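Local coordinates for ketosynthase (Streptomyces sp. MSC090213JE08, PDB 6KXD), which probably acts as the chain length factor partner in the ishigamide ketosynthase/chain length factor pair, which extends polyketide chains in a highly reducing type II system, at residues L56-T66 with F208-H217. Numbering follows the deposited sequence.
Sequences LGPLPSSDVCT and FSAAHAWFEH
V64, L56 and T66 gather on one side of the F208 ring, which also touches L229 of strand 229-240. V64 comes over one face near the rim, at CZ and CE1, its CG1 3.4 Å from F208 CZ; L59 CD1 lies at the ring edge, L56 CD1 meets F208 CE2 obliquely at 3.8 Å, and T66 CG2 meets F208 CB and CG. With CG anti to the backbone nitrogen (chi1 -174°), F208 extends its ring from the loop before helix 210-219 toward these groups. The other branch of L59, CD2, rests on that helix, 3.7 Å from A210 CB and 3.9 Å from A213 CB. One turn on from A210, the W214 indole takes P60 over one face: P60 CD stands 3.7 Å from the five-membered ring centroid, 15° off the normal, a CH-pi contact. P60 CB and CG pack on H217 CB. P60 CB also lies beside H217 ND1, buried here without a partner, whereas H217 NE2 is hydrogen-bonded to E133 of the neighbouring subunit, whose P132 packs on W214. At the polar edge W214 NE1 donates to P58 O (2.9 Å, 166°); P58 O lies near the indole plane, but the N-H comes from above the carbonyl plane. A leucine replacing W214 would probably leave P58 O without this donor and P60 without its aromatic platform. Apolar packing thus dominates this join within the thiolase-type fold, one hydrogen bond setting how the indole edge meets the loop.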
loop_
_atom_site.group_PDB
_atom_site.type_symbol
_atom_site.label_atom_id
_atom_site.label_comp_id
_atom_site.label_asym_id
_atom_site.label_seq_id
_atom_site.Cartn_x
_atom_site.Cartn_y
_atom_site.Cartn_z
ATOM N N LEU B 56 5.638 10.910 -26.352
ATOM C CA LEU B 56 6.237 10.086 -25.291
ATOM C C LEU B 56 7.757 9.954 -25.467
ATOM O O LEU B 56 8.432 9.428 -24.597
ATOM C CB LEU B 56 5.559 8.716 -25.314
ATOM C CG LEU B 56 4.103 8.733 -24.846
ATOM C CD1 LEU B 56 3.342 7.536 -25.389
ATOM C CD2 LEU B 56 4.018 8.789 -23.324
ATOM N N GLY B 57 8.295 10.409 -26.604
ATOM C CA GLY B 57 9.723 10.336 -26.859
ATOM C C GLY B 57 10.122 8.905 -27.190
ATOM O O GLY B 57 9.252 8.054 -27.354
ATOM N N PRO B 58 11.431 8.591 -27.302
ATOM C CA PRO B 58 11.857 7.240 -27.667
ATOM C C PRO B 58 11.300 6.233 -26.643
ATOM O O PRO B 58 11.189 6.580 -25.478
ATOM C CB PRO B 58 13.397 7.302 -27.656
ATOM C CG PRO B 58 13.745 8.566 -26.867
ATOM C CD PRO B 58 12.561 9.498 -27.051
ATOM N N LEU B 59 10.916 5.044 -27.123
ATOM C CA LEU B 59 10.407 3.936 -26.308
ATOM C C LEU B 59 11.104 2.655 -26.737
ATOM O O LEU B 59 11.565 2.556 -27.869
ATOM C CB LEU B 59 8.897 3.784 -26.507
ATOM C CG LEU B 59 8.024 4.909 -25.965
ATOM C CD1 LEU B 59 6.620 4.783 -26.515
ATOM C CD2 LEU B 59 8.010 4.929 -24.446
ATOM N N PRO B 60 11.144 1.614 -25.872
ATOM C CA PRO B 60 11.787 0.353 -26.223
ATOM C C PRO B 60 11.030 -0.388 -27.329
ATOM O O PRO B 60 11.567 -1.289 -27.929
ATOM C CB PRO B 60 11.783 -0.497 -24.942
ATOM C CG PRO B 60 11.043 0.317 -23.892
ATOM C CD PRO B 60 10.566 1.606 -24.525
ATOM N N SER B 61 9.759 -0.033 -27.512
ATOM C CA SER B 61 8.910 -0.555 -28.523
ATOM C C SER B 61 7.955 0.548 -28.961
ATOM O O SER B 61 7.529 1.382 -28.144
ATOM C CB SER B 61 8.146 -1.747 -28.029
ATOM O OG SER B 61 7.203 -2.144 -29.007
ATOM N N SER B 62 7.573 0.502 -30.237
ATOM C CA SER B 62 6.731 1.530 -30.821
ATOM C C SER B 62 5.264 1.187 -30.577
ATOM O O SER B 62 4.412 2.054 -30.669
ATOM C CB SER B 62 7.010 1.679 -32.297
ATOM O OG SER B 62 6.884 0.421 -32.953
ATOM N N ASP B 63 4.995 -0.099 -30.331
ATOM C CA ASP B 63 3.656 -0.592 -30.205
ATOM C C ASP B 63 3.234 -0.474 -28.730
ATOM O O ASP B 63 3.976 -0.893 -27.835
ATOM C CB ASP B 63 3.581 -2.019 -30.731
ATOM C CG ASP B 63 3.652 -2.080 -32.253
ATOM O OD1 ASP B 63 3.338 -1.056 -32.889
ATOM O OD2 ASP B 63 3.964 -3.158 -32.781
ATOM N N VAL B 64 2.054 0.116 -28.506
ATOM C CA VAL B 64 1.527 0.344 -27.156
ATOM C C VAL B 64 0.005 0.185 -27.168
ATOM O O VAL B 64 -0.694 0.464 -28.154
ATOM C CB VAL B 64 1.932 1.716 -26.579
ATOM C CG1 VAL B 64 3.437 1.873 -26.433
ATOM C CG2 VAL B 64 1.347 2.875 -27.360
ATOM N N CYS B 65 -0.522 -0.212 -26.006
ATOM C CA CYS B 65 -1.921 -0.295 -25.801
ATOM C C CYS B 65 -2.328 0.811 -24.829
ATOM O O CYS B 65 -2.560 0.570 -23.634
ATOM C CB CYS B 65 -2.341 -1.667 -25.293
ATOM S SG CYS B 65 -1.831 -3.012 -26.394
ATOM N N THR B 66 -2.376 2.031 -25.360
ATOM C CA THR B 66 -2.792 3.176 -24.595
ATOM C C THR B 66 -4.317 3.265 -24.666
ATOM O O THR B 66 -4.982 2.675 -25.547
ATOM C CB THR B 66 -2.149 4.473 -25.122
ATOM O OG1 THR B 66 -2.229 4.383 -26.537
ATOM C CG2 THR B 66 -0.712 4.684 -24.696
ATOM N N PHE B 208 0.418 4.275 -18.674
ATOM C CA PHE B 208 1.498 4.140 -19.625
ATOM C C PHE B 208 2.414 5.376 -19.489
ATOM O O PHE B 208 1.953 6.499 -19.360
ATOM C CB PHE B 208 0.995 3.970 -21.059
ATOM C CG PHE B 208 2.166 3.693 -21.967
ATOM C CD1 PHE B 208 2.649 2.406 -22.120
ATOM C CD2 PHE B 208 2.887 4.738 -22.520
ATOM C CE1 PHE B 208 3.786 2.169 -22.881
ATOM C CE2 PHE B 208 4.035 4.498 -23.262
ATOM C CZ PHE B 208 4.462 3.214 -23.458
ATOM N N SER B 209 3.722 5.145 -19.407
ATOM C CA SER B 209 4.705 6.221 -19.350
ATOM C C SER B 209 5.983 5.701 -19.976
ATOM O O SER B 209 6.246 4.504 -19.918
ATOM C CB SER B 209 5.010 6.730 -17.964
ATOM O OG SER B 209 5.692 5.768 -17.170
ATOM N N ALA B 210 6.735 6.608 -20.603
ATOM C CA ALA B 210 8.061 6.235 -21.136
ATOM C C ALA B 210 8.921 5.645 -20.006
ATOM O O ALA B 210 9.661 4.660 -20.200
ATOM C CB ALA B 210 8.727 7.441 -21.785
ATOM N N ALA B 211 8.778 6.152 -18.783
ATOM C CA ALA B 211 9.585 5.629 -17.701
ATOM C C ALA B 211 9.269 4.150 -17.440
ATOM O O ALA B 211 10.174 3.246 -17.431
ATOM C CB ALA B 211 9.432 6.483 -16.477
ATOM N N HIS B 212 7.985 3.889 -17.223
ATOM C CA HIS B 212 7.459 2.531 -17.070
ATOM C C HIS B 212 7.936 1.624 -18.206
ATOM O O HIS B 212 8.434 0.529 -17.946
ATOM C CB HIS B 212 5.938 2.574 -17.005
ATOM C CG HIS B 212 5.340 1.242 -16.744
ATOM N ND1 HIS B 212 4.446 0.673 -17.603
ATOM C CD2 HIS B 212 5.574 0.355 -15.765
ATOM C CE1 HIS B 212 4.114 -0.511 -17.134
ATOM N NE2 HIS B 212 4.798 -0.733 -16.017
ATOM N N ALA B 213 7.743 2.068 -19.451
ATOM C CA ALA B 213 8.095 1.258 -20.597
ATOM C C ALA B 213 9.592 0.923 -20.552
ATOM O O ALA B 213 9.965 -0.223 -20.718
ATOM C CB ALA B 213 7.729 1.932 -21.889
ATOM N N TRP B 214 10.432 1.928 -20.310
ATOM C CA TRP B 214 11.901 1.693 -20.247
ATOM C C TRP B 214 12.264 0.817 -19.049
ATOM O O TRP B 214 13.098 -0.081 -19.166
ATOM C CB TRP B 214 12.626 3.047 -20.239
ATOM C CG TRP B 214 12.718 3.612 -21.613
ATOM C CD1 TRP B 214 12.050 4.676 -22.131
ATOM C CD2 TRP B 214 13.523 3.080 -22.682
ATOM N NE1 TRP B 214 12.388 4.843 -23.446
ATOM C CE2 TRP B 214 13.289 3.887 -23.809
ATOM C CE3 TRP B 214 14.403 1.991 -22.785
ATOM C CZ2 TRP B 214 13.919 3.650 -25.033
ATOM C CZ3 TRP B 214 15.031 1.763 -23.993
ATOM C CH2 TRP B 214 14.768 2.567 -25.100
ATOM N N PHE B 215 11.616 1.024 -17.899
ATOM C CA PHE B 215 11.979 0.229 -16.746
ATOM C C PHE B 215 11.591 -1.227 -16.964
ATOM O O PHE B 215 12.333 -2.132 -16.560
ATOM C CB PHE B 215 11.341 0.752 -15.467
ATOM C CG PHE B 215 11.985 1.992 -14.908
ATOM C CD1 PHE B 215 13.214 2.436 -15.362
ATOM C CD2 PHE B 215 11.352 2.720 -13.914
ATOM C CE1 PHE B 215 13.797 3.579 -14.834
ATOM C CE2 PHE B 215 11.943 3.860 -13.389
ATOM C CZ PHE B 215 13.177 4.268 -13.834
ATOM N N GLU B 216 10.419 -1.434 -17.557
ATOM C CA GLU B 216 9.941 -2.779 -17.861
ATOM C C GLU B 216 10.930 -3.477 -18.788
ATOM O O GLU B 216 11.217 -4.651 -18.616
ATOM C CB GLU B 216 8.582 -2.730 -18.558
ATOM C CG GLU B 216 7.444 -2.581 -17.569
ATOM C CD GLU B 216 7.374 -3.700 -16.545
ATOM O OE1 GLU B 216 7.149 -4.866 -16.954
ATOM O OE2 GLU B 216 7.596 -3.407 -15.360
ATOM N N HIS B 217 11.319 -2.765 -19.843
ATOM C CA HIS B 217 12.273 -3.290 -20.834
ATOM C C HIS B 217 13.580 -3.686 -20.132
ATOM O O HIS B 217 14.102 -4.771 -20.362
ATOM C CB HIS B 217 12.490 -2.276 -21.959
ATOM C CG HIS B 217 13.726 -2.518 -22.767
ATOM N ND1 HIS B 217 13.763 -3.440 -23.797
ATOM C CD2 HIS B 217 14.954 -1.952 -22.714
ATOM C CE1 HIS B 217 14.968 -3.446 -24.334
ATOM N NE2 HIS B 217 15.724 -2.555 -23.672
#